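Long-range contact in Alr2269 protein (Nostoc sp., PDB 3MC9), which probably takes part in outer-membrane beta-barrel protein biogenesis as an Omp85-type component, through its periplasmic POTRA domains: residues 59-64 with 95-100. Residues are numbered along the deposited sequence; the frame is centred on the assembly and turned at random.
Sequences EPRVLV and TTTRSQ
E59 OE2 approaches the R98 guanidinium obliquely at the start of helix 98-110, in a long, weak salt bridge of 3.4 Å from R98 NE to E59 OE2. S99 N adds another weak bond to the same oxygen, whose placement is uncertain because it sits implausibly close to the S99 hydroxyl. The second carboxylate oxygen, E59 OE1, is 3.1 Å from T97 OG1, and a water bonded to both atoms bridges them. T97 is the N-cap: with OG1 between its backbone N and carbonyl carbon (chi1 67°), the T97 hydroxyl accepts from Q100 N at 3.0 Å and 158°. The T97 methyl turns instead to the extended R61 chain, T97 CG2 lying 3.7 Å from R61 CG, the two side chains running side by side. A water links R61 NH1 to T95 OG1. In this POTRA domain, the short strand 95-96 pairs antiparallel with strand 62-71 at one edge of the mixed sheet. V62 and T96 form the hydrogen-bonded pair, V62 N to T96 O at 3.2 Å and T96 N to V62 O at 3.0 Å; T95 CA also approaches V62 O. Next to this pair, V64 CG2 presses tightly on T96 CG2 (3.4 Å), while T96 OG1 is hydrogen-bonded to T90 OG1. V64 also packs against V130 of strand 127-136.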
ATOM      1  N   GLU A  59     -18.483 -12.924 -17.806  1.00 55.44           N
ATOM      2  CA  GLU A  59     -18.161 -13.501 -16.490  1.00 53.06           C
ATOM      3  C   GLU A  59     -19.384 -13.940 -15.671  1.00 50.78           C
ATOM      4  O   GLU A  59     -20.299 -13.147 -15.469  1.00 50.15           O
ATOM      5  CB  GLU A  59     -17.378 -12.484 -15.652  1.00 52.07           C
ATOM      6  CG  GLU A  59     -15.877 -12.613 -15.726  1.00 53.46           C
ATOM      7  CD  GLU A  59     -15.195 -11.691 -14.753  1.00 54.07           C
ATOM      8  OE1 GLU A  59     -15.820 -10.695 -14.349  1.00 55.41           O
ATOM      9  OE2 GLU A  59     -14.032 -11.956 -14.385  1.00 55.99           O
ATOM     10  N   PRO A  60     -19.376 -15.175 -15.139  1.00 49.18           N
ATOM     11  CA  PRO A  60     -20.519 -15.553 -14.305  1.00 47.74           C
ATOM     12  C   PRO A  60     -20.634 -14.724 -13.030  1.00 45.43           C
ATOM     13  O   PRO A  60     -19.631 -14.231 -12.494  1.00 44.24           O
ATOM     14  CB  PRO A  60     -20.257 -17.022 -13.943  1.00 48.08           C
ATOM     15  CG  PRO A  60     -19.108 -17.461 -14.760  1.00 49.74           C
ATOM     16  CD  PRO A  60     -18.348 -16.228 -15.176  1.00 49.92           C
ATOM     17  N   ARG A  61     -21.860 -14.593 -12.556  1.00 44.32           N
ATOM     18  CA  ARG A  61     -22.166 -13.814 -11.373  1.00 42.88           C
ATOM     19  C   ARG A  61     -22.778 -14.674 -10.319  1.00 41.37           C
ATOM     20  O   ARG A  61     -23.489 -15.602 -10.643  1.00 42.50           O
ATOM     21  CB  ARG A  61     -23.193 -12.779 -11.717  1.00 42.98           C
ATOM     22  CG  ARG A  61     -22.656 -11.816 -12.634  1.00 44.73           C
ATOM     23  CD  ARG A  61     -23.708 -11.170 -13.399  1.00 46.88           C
ATOM     24  NE  ARG A  61     -23.079 -10.429 -14.471  1.00 49.00           N
ATOM     25  CZ  ARG A  61     -23.610  -9.376 -15.058  1.00 50.32           C
ATOM     26  NH1 ARG A  61     -24.809  -8.927 -14.684  1.00 51.34           N
ATOM     27  NH2 ARG A  61     -22.920  -8.771 -16.013  1.00 52.83           N
ATOM     28  N   VAL A  62     -22.535 -14.313  -9.067  1.00 39.04           N
ATOM     29  CA  VAL A  62     -23.137 -14.970  -7.936  1.00 37.84           C
ATOM     30  C   VAL A  62     -23.651 -13.886  -7.035  1.00 35.98           C
ATOM     31  O   VAL A  62     -23.026 -12.835  -6.891  1.00 34.41           O
ATOM     32  CB  VAL A  62     -22.115 -15.747  -7.066  1.00 38.14           C
ATOM     33  CG1 VAL A  62     -22.665 -17.118  -6.710  1.00 40.14           C
ATOM     34  CG2 VAL A  62     -20.775 -15.838  -7.727  1.00 38.48           C
ATOM     35  N   LEU A  63     -24.778 -14.155  -6.398  1.00 35.09           N
ATOM     36  CA  LEU A  63     -25.332 -13.207  -5.456  1.00 34.71           C
ATOM     37  C   LEU A  63     -24.452 -13.226  -4.237  1.00 33.89           C
ATOM     38  O   LEU A  63     -23.916 -14.274  -3.874  1.00 33.78           O
ATOM     39  CB  LEU A  63     -26.765 -13.590  -5.085  1.00 35.25           C
ATOM     40  CG  LEU A  63     -27.437 -12.636  -4.097  1.00 35.53           C
ATOM     41  CD1 LEU A  63     -27.871 -11.366  -4.826  1.00 35.72           C
ATOM     42  CD2 LEU A  63     -28.607 -13.329  -3.456  1.00 35.24           C
ATOM     43  N   VAL A  64     -24.261 -12.068  -3.622  1.00 33.39           N
ATOM     44  CA  VAL A  64     -23.427 -11.986  -2.440  1.00 32.43           C
ATOM     45  C   VAL A  64     -24.375 -11.837  -1.268  1.00 33.42           C
ATOM     46  O   VAL A  64     -25.214 -10.939  -1.279  1.00 33.05           O
ATOM     47  CB  VAL A  64     -22.424 -10.812  -2.506  1.00 32.03           C
ATOM     48  CG1 VAL A  64     -21.809 -10.530  -1.113  1.00 30.62           C
ATOM     49  CG2 VAL A  64     -21.316 -11.113  -3.514  1.00 29.78           C
ATOM     50  N   THR A  95     -24.891  -8.891  -6.935  1.00 35.55           N
ATOM     51  CA  THR A  95     -23.988  -9.902  -7.448  1.00 34.33           C
ATOM     52  C   THR A  95     -22.546  -9.401  -7.415  1.00 34.06           C
ATOM     53  O   THR A  95     -22.263  -8.222  -7.149  1.00 32.90           O
ATOM     54  CB  THR A  95     -24.306 -10.328  -8.886  1.00 35.12           C
ATOM     55  OG1 THR A  95     -24.453  -9.172  -9.704  1.00 34.50           O
ATOM     56  CG2 THR A  95     -25.558 -11.184  -8.945  1.00 33.84           C
ATOM     57  N   THR A  96     -21.629 -10.327  -7.655  1.00 33.72           N
ATOM     58  CA  THR A  96     -20.248  -9.966  -7.873  1.00 33.49           C
ATOM     59  C   THR A  96     -19.687 -10.977  -8.825  1.00 34.10           C
ATOM     60  O   THR A  96     -20.335 -11.973  -9.149  1.00 33.98           O
ATOM     61  CB  THR A  96     -19.410  -9.889  -6.555  1.00 32.78           C
ATOM     62  OG1 THR A  96     -18.209  -9.146  -6.796  1.00 33.26           O
ATOM     63  CG2 THR A  96     -19.044 -11.268  -6.013  1.00 32.16           C
ATOM     64  N   THR A  97     -18.478 -10.689  -9.279  1.00 34.62           N
ATOM     65  CA  THR A  97     -17.790 -11.495 -10.263  1.00 35.53           C
ATOM     66  C   THR A  97     -16.349 -11.566  -9.804  1.00 36.04           C
ATOM     67  O   THR A  97     -15.923 -10.842  -8.893  1.00 35.11           O
ATOM     68  CB  THR A  97     -17.792 -10.856 -11.670  1.00 36.49           C
ATOM     69  OG1 THR A  97     -17.004  -9.658 -11.649  1.00 35.18           O
ATOM     70  CG2 THR A  97     -19.219 -10.520 -12.159  1.00 37.61           C
ATOM     71  N   ARG A  98     -15.617 -12.434 -10.473  1.00 37.29           N
ATOM     72  CA  ARG A  98     -14.215 -12.665 -10.229  1.00 38.74           C
ATOM     73  C   ARG A  98     -13.433 -11.360 -10.372  1.00 38.06           C
ATOM     74  O   ARG A  98     -12.695 -10.954  -9.465  1.00 37.48           O
ATOM     75  CB  ARG A  98     -13.719 -13.713 -11.242  1.00 40.84           C
ATOM     76  CG  ARG A  98     -12.340 -14.253 -10.962  1.00 44.65           C
ATOM     77  CD  ARG A  98     -11.664 -14.735 -12.246  1.00 50.55           C
ATOM     78  NE  ARG A  98     -11.366 -13.623 -13.149  1.00 54.62           N
ATOM     79  CZ  ARG A  98     -10.395 -12.720 -12.975  1.00 57.02           C
ATOM     80  NH1 ARG A  98      -9.585 -12.758 -11.914  1.00 58.08           N
ATOM     81  NH2 ARG A  98     -10.238 -11.750 -13.869  1.00 57.58           N
ATOM     82  N   SER A  99     -13.637 -10.697 -11.500  1.00 37.82           N
ATOM     83  CA  SER A  99     -12.956  -9.456 -11.806  1.00 38.01           C
ATOM     84  C   SER A  99     -13.329  -8.351 -10.848  1.00 36.51           C
ATOM     85  O   SER A  99     -12.479  -7.543 -10.469  1.00 35.50           O
ATOM     86  CB  SER A  99     -13.299  -8.998 -13.217  1.00 39.07           C
ATOM     87  OG  SER A  99     -12.905  -9.986 -14.144  1.00 42.39           O
ATOM     88  N   GLN A 100     -14.602  -8.295 -10.475  1.00 35.73           N
ATOM     89  CA  GLN A 100     -15.046  -7.275  -9.557  1.00 35.08           C
ATOM     90  C   GLN A 100     -14.344  -7.459  -8.221  1.00 34.67           C
ATOM     91  O   GLN A 100     -13.962  -6.485  -7.588  1.00 34.29           O
ATOM     92  CB  GLN A 100     -16.557  -7.285  -9.376  1.00 35.14           C
ATOM     93  CG  GLN A 100     -17.048  -6.191  -8.442  1.00 34.94           C
ATOM     94  CD  GLN A 100     -16.691  -4.809  -8.955  1.00 37.13           C
ATOM     95  OE1 GLN A 100     -15.773  -4.140  -8.440  1.00 38.66           O
ATOM     96  NE2 GLN A 100     -17.388  -4.386  -9.996  1.00 35.86           N
TER
HETATM   97  O   HOH W   1     -16.932  -8.500 -14.261  1.00 28.65           O
HETATM   98  O   HOH W   2     -17.046 -14.579 -12.347  1.00 35.91           O
HETATM   99  O   HOH W   3     -26.439  -9.563 -11.966  1.00 30.29           O